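Long-range contacts in shikimate kinase (Aquifex aeolicus, PDB 2PT5), which probably catalyses the ATP-dependent phosphorylation of the 3-hydroxyl group of shikimate, a late step on the way to chorismate: residues R2-K13 and M90-I101; T15-L24 and P150-L161. One frame throughout, in Å; residues are numbered along the deposited sequence.

Interaction 1 (R2-K13 and M90-I101)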
# COMPACT_ATOMS: atom_id res chain seq x y z
N ARG A 2 -15.00 -0.86 2.52
CA ARG A 2 -13.59 -0.79 2.86
C ARG A 2 -12.79 -0.96 1.58
O ARG A 2 -12.99 -1.92 0.84
CB ARG A 2 -13.21 -1.89 3.86
CG ARG A 2 -14.07 -1.90 5.11
CD ARG A 2 -13.51 -2.84 6.15
NE ARG A 2 -14.38 -2.94 7.32
CZ ARG A 2 -15.42 -3.75 7.42
NH1 ARG A 2 -15.75 -4.55 6.41
NH2 ARG A 2 -16.15 -3.76 8.52
N ILE A 3 -11.88 -0.02 1.32
CA ILE A 3 -11.06 -0.08 0.12
C ILE A 3 -9.58 -0.09 0.49
O ILE A 3 -9.08 0.83 1.13
CB ILE A 3 -11.34 1.13 -0.78
CG1 ILE A 3 -12.81 1.13 -1.21
CG2 ILE A 3 -10.42 1.10 -1.99
CD1 ILE A 3 -13.25 2.44 -1.84
N TYR A 4 -8.88 -1.13 0.07
CA TYR A 4 -7.46 -1.23 0.39
C TYR A 4 -6.58 -0.95 -0.81
O TYR A 4 -6.80 -1.50 -1.89
CB TYR A 4 -7.13 -2.61 0.95
CG TYR A 4 -7.94 -2.99 2.17
CD1 TYR A 4 -9.16 -3.66 2.04
CD2 TYR A 4 -7.50 -2.65 3.45
CE1 TYR A 4 -9.91 -4.00 3.18
CE2 TYR A 4 -8.24 -2.99 4.59
CZ TYR A 4 -9.45 -3.66 4.44
OH TYR A 4 -10.19 -4.01 5.56
N LEU A 5 -5.57 -0.10 -0.62
CA LEU A 5 -4.65 0.23 -1.70
C LEU A 5 -3.33 -0.48 -1.43
O LEU A 5 -2.78 -0.36 -0.35
CB LEU A 5 -4.43 1.74 -1.79
CG LEU A 5 -5.66 2.62 -1.99
CD1 LEU A 5 -5.20 4.06 -2.21
CD2 LEU A 5 -6.49 2.14 -3.18
N ILE A 6 -2.84 -1.22 -2.42
CA ILE A 6 -1.59 -1.95 -2.25
C ILE A 6 -0.66 -1.68 -3.42
O ILE A 6 -1.10 -1.29 -4.50
CB ILE A 6 -1.84 -3.47 -2.12
CG1 ILE A 6 -2.28 -4.06 -3.46
CG2 ILE A 6 -2.93 -3.72 -1.09
CD1 ILE A 6 -2.66 -5.55 -3.39
N GLY A 7 0.64 -1.88 -3.20
CA GLY A 7 1.61 -1.66 -4.25
C GLY A 7 2.90 -1.14 -3.64
O GLY A 7 3.02 -1.03 -2.41
N PHE A 8 3.87 -0.81 -4.49
CA PHE A 8 5.14 -0.31 -3.99
C PHE A 8 5.01 1.10 -3.40
O PHE A 8 4.09 1.86 -3.73
CB PHE A 8 6.21 -0.34 -5.09
CG PHE A 8 6.48 -1.73 -5.62
CD1 PHE A 8 5.88 -2.17 -6.80
CD2 PHE A 8 7.29 -2.61 -4.92
CE1 PHE A 8 6.08 -3.47 -7.28
CE2 PHE A 8 7.50 -3.92 -5.38
CZ PHE A 8 6.89 -4.35 -6.57
N MSE A 9 5.94 1.42 -2.51
CA MSE A 9 5.99 2.71 -1.82
C MSE A 9 5.85 3.93 -2.73
O MSE A 9 5.23 4.92 -2.35
CB MSE A 9 7.30 2.80 -1.04
CG MSE A 9 7.69 4.20 -0.60
SE MSE A 9 9.57 4.54 -1.01
CE MSE A 9 9.35 5.61 -2.60
N CYS A 10 6.44 3.86 -3.91
CA CYS A 10 6.39 4.99 -4.83
C CYS A 10 5.28 4.88 -5.87
O CYS A 10 5.41 5.41 -6.97
CB CYS A 10 7.74 5.10 -5.54
SG CYS A 10 8.25 3.54 -6.33
N SER A 11 4.19 4.19 -5.54
CA SER A 11 3.11 4.05 -6.51
C SER A 11 1.97 5.05 -6.28
O SER A 11 0.94 4.99 -6.95
CB SER A 11 2.58 2.61 -6.52
OG SER A 11 2.06 2.25 -5.26
N GLY A 12 2.16 5.97 -5.34
CA GLY A 12 1.14 6.97 -5.05
C GLY A 12 -0.06 6.50 -4.25
O GLY A 12 -1.14 7.11 -4.33
N LYS A 13 0.10 5.44 -3.46
CA LYS A 13 -0.99 4.92 -2.64
C LYS A 13 -1.57 5.98 -1.71
O LYS A 13 -2.79 6.17 -1.64
CB LYS A 13 -0.51 3.73 -1.81
CG LYS A 13 -0.19 2.49 -2.61
CD LYS A 13 0.49 1.46 -1.73
CE LYS A 13 1.83 2.00 -1.20
NZ LYS A 13 2.52 0.99 -0.35
N MSE A 90 -7.71 -8.64 4.00
CA MSE A 90 -8.27 -7.48 3.31
C MSE A 90 -9.46 -7.82 2.41
O MSE A 90 -10.46 -7.12 2.41
CB MSE A 90 -7.19 -6.77 2.50
CG MSE A 90 -6.25 -5.92 3.35
SE MSE A 90 -4.86 -5.12 2.28
CE MSE A 90 -3.29 -5.94 3.10
N LYS A 91 -9.34 -8.91 1.65
CA LYS A 91 -10.40 -9.33 0.75
C LYS A 91 -11.67 -9.73 1.51
O LYS A 91 -12.78 -9.59 0.98
CB LYS A 91 -9.93 -10.50 -0.12
CG LYS A 91 -8.77 -10.15 -1.03
CD LYS A 91 -8.45 -11.28 -1.99
CE LYS A 91 -7.40 -10.86 -3.02
NZ LYS A 91 -7.19 -11.91 -4.04
N SER A 92 -11.52 -10.21 2.74
CA SER A 92 -12.68 -10.61 3.53
C SER A 92 -13.37 -9.41 4.16
O SER A 92 -14.40 -9.56 4.82
CB SER A 92 -12.27 -11.59 4.63
OG SER A 92 -11.44 -10.97 5.60
N ARG A 93 -12.80 -8.22 3.97
CA ARG A 93 -13.37 -7.00 4.53
C ARG A 93 -13.80 -6.02 3.43
O ARG A 93 -14.71 -5.23 3.63
CB ARG A 93 -12.36 -6.34 5.48
CG ARG A 93 -12.00 -7.21 6.68
CD ARG A 93 -13.24 -7.49 7.52
NE ARG A 93 -13.14 -8.74 8.27
CZ ARG A 93 -12.81 -8.84 9.55
NH1 ARG A 93 -12.76 -10.02 10.13
NH2 ARG A 93 -12.54 -7.75 10.26
N GLY A 94 -13.14 -6.08 2.28
CA GLY A 94 -13.50 -5.18 1.20
C GLY A 94 -12.82 -5.41 -0.13
O GLY A 94 -12.46 -6.53 -0.49
N THR A 95 -12.64 -4.32 -0.88
CA THR A 95 -12.01 -4.37 -2.19
C THR A 95 -10.55 -3.95 -2.11
O THR A 95 -10.22 -2.90 -1.54
CB THR A 95 -12.75 -3.44 -3.18
OG1 THR A 95 -14.13 -3.81 -3.23
CG2 THR A 95 -12.14 -3.54 -4.58
N THR A 96 -9.68 -4.78 -2.67
CA THR A 96 -8.25 -4.52 -2.67
C THR A 96 -7.92 -3.97 -4.05
O THR A 96 -8.39 -4.48 -5.06
CB THR A 96 -7.43 -5.80 -2.38
OG1 THR A 96 -7.87 -6.87 -3.23
CG2 THR A 96 -7.62 -6.22 -0.92
N VAL A 97 -7.13 -2.89 -4.07
CA VAL A 97 -6.77 -2.22 -5.31
C VAL A 97 -5.26 -2.11 -5.46
O VAL A 97 -4.58 -1.50 -4.64
CB VAL A 97 -7.35 -0.79 -5.37
CG1 VAL A 97 -7.07 -0.18 -6.73
CG2 VAL A 97 -8.85 -0.82 -5.09
N PHE A 98 -4.74 -2.69 -6.54
CA PHE A 98 -3.32 -2.66 -6.81
C PHE A 98 -3.00 -1.55 -7.79
O PHE A 98 -3.44 -1.56 -8.93
CB PHE A 98 -2.85 -4.03 -7.35
CG PHE A 98 -1.41 -4.05 -7.85
CD1 PHE A 98 -0.43 -3.26 -7.26
CD2 PHE A 98 -1.05 -4.90 -8.90
CE1 PHE A 98 0.90 -3.31 -7.70
CE2 PHE A 98 0.28 -4.96 -9.36
CZ PHE A 98 1.25 -4.17 -8.76
N ILE A 99 -2.25 -0.56 -7.31
CA ILE A 99 -1.83 0.55 -8.16
C ILE A 99 -0.47 0.11 -8.68
O ILE A 99 0.55 0.20 -8.00
CB ILE A 99 -1.72 1.84 -7.34
CG1 ILE A 99 -3.09 2.17 -6.74
CG2 ILE A 99 -1.21 2.96 -8.22
CD1 ILE A 99 -3.07 3.32 -5.73
N ASP A 100 -0.50 -0.39 -9.91
CA ASP A 100 0.67 -0.95 -10.59
C ASP A 100 1.57 0.01 -11.37
O ASP A 100 1.10 0.75 -12.23
CB ASP A 100 0.17 -2.04 -11.54
CG ASP A 100 1.28 -2.90 -12.09
OD1 ASP A 100 1.10 -3.45 -13.19
OD2 ASP A 100 2.32 -3.06 -11.41
N ILE A 101 2.86 -0.02 -11.07
CA ILE A 101 3.85 0.77 -11.80
C ILE A 101 4.92 -0.21 -12.29
O ILE A 101 5.28 -1.16 -11.57
CB ILE A 101 4.55 1.84 -10.92
CG1 ILE A 101 5.08 1.20 -9.64
CG2 ILE A 101 3.59 2.99 -10.63
CD1 ILE A 101 5.90 2.15 -8.78
O HOH W 1 3.03 -0.83 -7.35
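Tyr4 lies against Met90, a selenomethionine, in the closely packed part of the contact between 2-13 and 90-101. Met90 CG sits over one face of the ring, 3.6 Å from the centroid of the Tyr4 ring, and with chi2 extended (177°) SE comes obliquely to the same ring in a Met-aromatic contact. The backbone N of Gly94 meets the ring edge in its plane, while the phenol oxygen bonds to Ser67 OG. Beneath this, strands 2-6 and 95-100 run parallel, and Val97 N gives a short bond to Tyr4 O (2.6 Å). Leu5 CD2 packs alongside Val97 CB at 3.8 Å, pointing the same way. These are the middle strand and its neighbour in the parallel sheet of a P-loop kinase, and 2-6 runs on into the loop predicted to bind ATP. There Ile99 CG2 approaches Ser11 O, and Ile101 CD1 comes within 3.7 Å of Cys10 SG, itself in a disulfide with Cys110. Where the strands have parted, a water bridges Phe8 N and Ile99 O. Lys13 leads away from 90-101, its NZ bonded to Gly7 O and Thr76 O. The opposite end is looser and partly exposed: Arg2 gives NH1 to a lone pair of Arg93 O at 3.0 Å, with that oxygen in the guanidinium plane, and NE bonds to Lys69 O. Arg93 CB lies against Tyr4 OH and Arg2 CD, while its guanidinium end leads away.

Interaction 2 (T15-L24 and P150-L161)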
# COMPACT_ATOMS: atom_id res chain seq x y z
N THR A 15 -1.34 9.38 -1.80
CA THR A 15 -1.98 10.49 -2.51
C THR A 15 -3.31 10.09 -3.15
O THR A 15 -4.33 10.77 -2.98
CB THR A 15 -1.03 11.06 -3.57
OG1 THR A 15 -1.75 11.98 -4.42
CG2 THR A 15 -0.44 9.96 -4.41
N VAL A 16 -3.31 8.99 -3.89
CA VAL A 16 -4.52 8.50 -4.52
C VAL A 16 -5.57 8.17 -3.44
O VAL A 16 -6.76 8.41 -3.62
CB VAL A 16 -4.22 7.24 -5.36
CG1 VAL A 16 -5.52 6.52 -5.73
CG2 VAL A 16 -3.45 7.65 -6.63
N GLY A 17 -5.10 7.62 -2.32
CA GLY A 17 -6.00 7.28 -1.23
C GLY A 17 -6.76 8.48 -0.69
O GLY A 17 -7.97 8.40 -0.46
N SER A 18 -6.06 9.58 -0.48
CA SER A 18 -6.69 10.80 0.02
C SER A 18 -7.72 11.32 -0.98
O SER A 18 -8.86 11.63 -0.60
CB SER A 18 -5.63 11.88 0.27
OG SER A 18 -6.25 13.12 0.63
N LEU A 19 -7.32 11.43 -2.25
CA LEU A 19 -8.22 11.91 -3.30
C LEU A 19 -9.44 11.00 -3.38
O LEU A 19 -10.58 11.45 -3.49
CB LEU A 19 -7.49 11.91 -4.66
CG LEU A 19 -6.40 12.95 -4.95
CD1 LEU A 19 -5.69 12.62 -6.25
CD2 LEU A 19 -7.02 14.34 -5.05
N LEU A 20 -9.20 9.70 -3.32
CA LEU A 20 -10.27 8.73 -3.38
C LEU A 20 -11.24 8.91 -2.21
O LEU A 20 -12.45 8.99 -2.41
CB LEU A 20 -9.69 7.31 -3.36
CG LEU A 20 -10.66 6.15 -3.59
CD1 LEU A 20 -11.36 6.31 -4.94
CD2 LEU A 20 -9.88 4.84 -3.56
N SER A 21 -10.70 8.98 -0.99
CA SER A 21 -11.56 9.11 0.19
C SER A 21 -12.38 10.38 0.14
O SER A 21 -13.50 10.45 0.66
CB SER A 21 -10.72 9.08 1.47
OG SER A 21 -10.27 10.38 1.82
N ARG A 22 -11.82 11.40 -0.50
CA ARG A 22 -12.51 12.68 -0.62
C ARG A 22 -13.67 12.63 -1.61
O ARG A 22 -14.68 13.29 -1.40
CB ARG A 22 -11.51 13.77 -0.99
CG ARG A 22 -10.76 14.29 0.22
CD ARG A 22 -9.90 15.48 -0.12
NE ARG A 22 -8.53 15.11 -0.45
CZ ARG A 22 -7.66 15.93 -1.03
NH1 ARG A 22 -8.04 17.17 -1.35
NH2 ARG A 22 -6.42 15.52 -1.27
N SER A 23 -13.52 11.86 -2.68
CA SER A 23 -14.57 11.74 -3.68
C SER A 23 -15.68 10.78 -3.23
O SER A 23 -16.76 10.77 -3.80
CB SER A 23 -14.00 11.23 -4.99
OG SER A 23 -13.59 9.89 -4.85
N LEU A 24 -15.39 9.95 -2.24
CA LEU A 24 -16.36 8.98 -1.74
C LEU A 24 -16.90 9.40 -0.37
O LEU A 24 -17.75 8.73 0.20
CB LEU A 24 -15.73 7.58 -1.63
CG LEU A 24 -15.23 6.95 -2.93
CD1 LEU A 24 -14.48 5.65 -2.63
CD2 LEU A 24 -16.42 6.69 -3.87
N PRO A 150 -2.06 11.10 -10.27
CA PRO A 150 -3.00 10.65 -9.23
C PRO A 150 -4.49 10.80 -9.55
O PRO A 150 -5.27 9.88 -9.31
CB PRO A 150 -2.57 11.48 -8.02
CG PRO A 150 -1.09 11.60 -8.23
CD PRO A 150 -1.01 11.95 -9.70
N GLU A 151 -4.88 11.94 -10.11
CA GLU A 151 -6.29 12.18 -10.43
C GLU A 151 -6.80 11.21 -11.49
O GLU A 151 -7.97 10.83 -11.46
CB GLU A 151 -6.52 13.62 -10.90
CG GLU A 151 -5.60 14.09 -12.03
CD GLU A 151 -4.23 14.52 -11.54
OE1 GLU A 151 -3.43 15.02 -12.36
OE2 GLU A 151 -3.96 14.38 -10.32
N GLU A 152 -5.93 10.82 -12.41
CA GLU A 152 -6.33 9.88 -13.45
C GLU A 152 -6.51 8.48 -12.88
O GLU A 152 -7.38 7.74 -13.31
CB GLU A 152 -5.29 9.87 -14.58
CG GLU A 152 -5.39 11.09 -15.46
CD GLU A 152 -6.81 11.34 -15.92
OE1 GLU A 152 -7.41 10.41 -16.50
OE2 GLU A 152 -7.32 12.46 -15.69
N VAL A 153 -5.67 8.14 -11.91
CA VAL A 153 -5.77 6.82 -11.28
C VAL A 153 -7.07 6.75 -10.48
O VAL A 153 -7.70 5.70 -10.42
CB VAL A 153 -4.56 6.58 -10.34
CG1 VAL A 153 -4.71 5.23 -9.63
CG2 VAL A 153 -3.27 6.63 -11.15
N VAL A 154 -7.46 7.87 -9.87
CA VAL A 154 -8.70 7.92 -9.09
C VAL A 154 -9.89 7.64 -10.01
O VAL A 154 -10.79 6.88 -9.65
CB VAL A 154 -8.89 9.30 -8.39
CG1 VAL A 154 -10.28 9.41 -7.80
CG2 VAL A 154 -7.86 9.46 -7.28
N LYS A 155 -9.91 8.27 -11.18
CA LYS A 155 -11.00 8.06 -12.13
C LYS A 155 -11.04 6.59 -12.52
O LYS A 155 -12.12 6.02 -12.70
CB LYS A 155 -10.80 8.90 -13.39
CG LYS A 155 -10.98 10.39 -13.18
CD LYS A 155 -10.69 11.15 -14.46
CE LYS A 155 -10.84 12.64 -14.27
NZ LYS A 155 -10.45 13.37 -15.52
N GLU A 156 -9.86 5.98 -12.65
CA GLU A 156 -9.76 4.57 -13.00
C GLU A 156 -10.41 3.73 -11.91
O GLU A 156 -11.23 2.85 -12.18
CB GLU A 156 -8.29 4.16 -13.13
CG GLU A 156 -7.59 4.61 -14.41
CD GLU A 156 -6.09 4.34 -14.38
OE1 GLU A 156 -5.68 3.20 -14.08
OE2 GLU A 156 -5.31 5.28 -14.66
N ILE A 157 -10.06 4.02 -10.66
CA ILE A 157 -10.61 3.27 -9.54
C ILE A 157 -12.12 3.46 -9.42
O ILE A 157 -12.86 2.49 -9.28
CB ILE A 157 -9.92 3.66 -8.22
CG1 ILE A 157 -8.44 3.28 -8.29
CG2 ILE A 157 -10.59 2.94 -7.05
CD1 ILE A 157 -7.62 3.86 -7.17
N LEU A 158 -12.57 4.71 -9.46
CA LEU A 158 -14.00 4.98 -9.37
C LEU A 158 -14.75 4.19 -10.43
O LEU A 158 -15.70 3.46 -10.11
CB LEU A 158 -14.26 6.49 -9.54
CG LEU A 158 -13.74 7.33 -8.36
CD1 LEU A 158 -13.91 8.81 -8.65
CD2 LEU A 158 -14.49 6.93 -7.10
N LEU A 159 -14.32 4.30 -11.68
CA LEU A 159 -14.98 3.57 -12.76
C LEU A 159 -15.01 2.07 -12.50
O LEU A 159 -15.99 1.39 -12.83
CB LEU A 159 -14.30 3.86 -14.11
CG LEU A 159 -14.63 5.23 -14.71
CD1 LEU A 159 -13.86 5.44 -16.01
CD2 LEU A 159 -16.13 5.33 -14.96
N SER A 160 -13.95 1.54 -11.90
CA SER A 160 -13.90 0.12 -11.60
C SER A 160 -14.85 -0.18 -10.45
O SER A 160 -15.58 -1.17 -10.49
CB SER A 160 -12.48 -0.31 -11.22
OG SER A 160 -11.59 -0.11 -12.30
N LEU A 161 -14.86 0.67 -9.43
CA LEU A 161 -15.76 0.44 -8.29
C LEU A 161 -17.22 0.54 -8.70
O LEU A 161 -18.06 -0.23 -8.23
CB LEU A 161 -15.47 1.44 -7.16
CG LEU A 161 -14.15 1.26 -6.40
CD1 LEU A 161 -14.06 2.28 -5.27
CD2 LEU A 161 -14.07 -0.14 -5.83
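Val16 carries CG1 anti to its own nitrogen (chi1 166°), which spreads its two methyls over helix 150-161: CG1 reaches Ile157 CD1 at 3.7 Å, and CG2 lies 4.0 Å from Val153 CB. Leu20 has CG likewise swung opposite its nitrogen (chi1 -172°), which brings its end nearer the partner helix than its CB bond alone would suggest. Val16 is a knob in the hole formed by Pro150, Val153, Val154 and Ile157, while Val154 pushes back the other way, its CG2 3.6 Å from Leu19 CB. An alanine at Val16 is likely to leave part of that hole unfilled, with Ile157 CD1 and Val153 losing the methyls they pack on. Further along, Leu20 CD2 crosses Ile157 at about a right angle, touching CG2 at 4.0 Å, and Leu20 CD1 slides past Leu158 CD2 in the opposite direction. Leu158 CD2 also meets Leu24 CD2, at 3.8 Å. Toward the more open flank, Leu19 CD1 rests on Pro150 CB at 3.8 Å, and the hydroxyl of Ser23, bonded back to Leu20 O, lies against Leu158. The helix axes are 9.1 Å apart at closest approach and cross at -54°. Both helices cover one face of the parallel sheet: Leu20 and Leu24 press on Ile3 of strand 2-6, Val16 reaches Ile99 and Ile157 reaches Val97 of strand 95-100, and Val153 lies on Val144 of strand 142-145.

Interaction 1 lies about 5 Å from the centre of the chain and interaction 2 about 14 Å out, their centres 12 Å apart. The first joins two strands through backbone bonds, with side chains packed on both faces of the sheet; the second holds two helices mainly by apolar side chains, with hydroxyls of Thr15 and Ser23 at the rim, and is only partly buried. They share one continuous piece of chain, since strand 2-6 passes through the predicted ATP-binding loop into helix 13-24. The two layers also touch directly: Ile3 CD1 packs 3.5 Å from Leu24 CD1, and Val97 CG1 lies 4.0 Å from Ile157 CG1. Thus the sheet face bearing Ile3, Leu5 and Val97 becomes the floor for the helix pair.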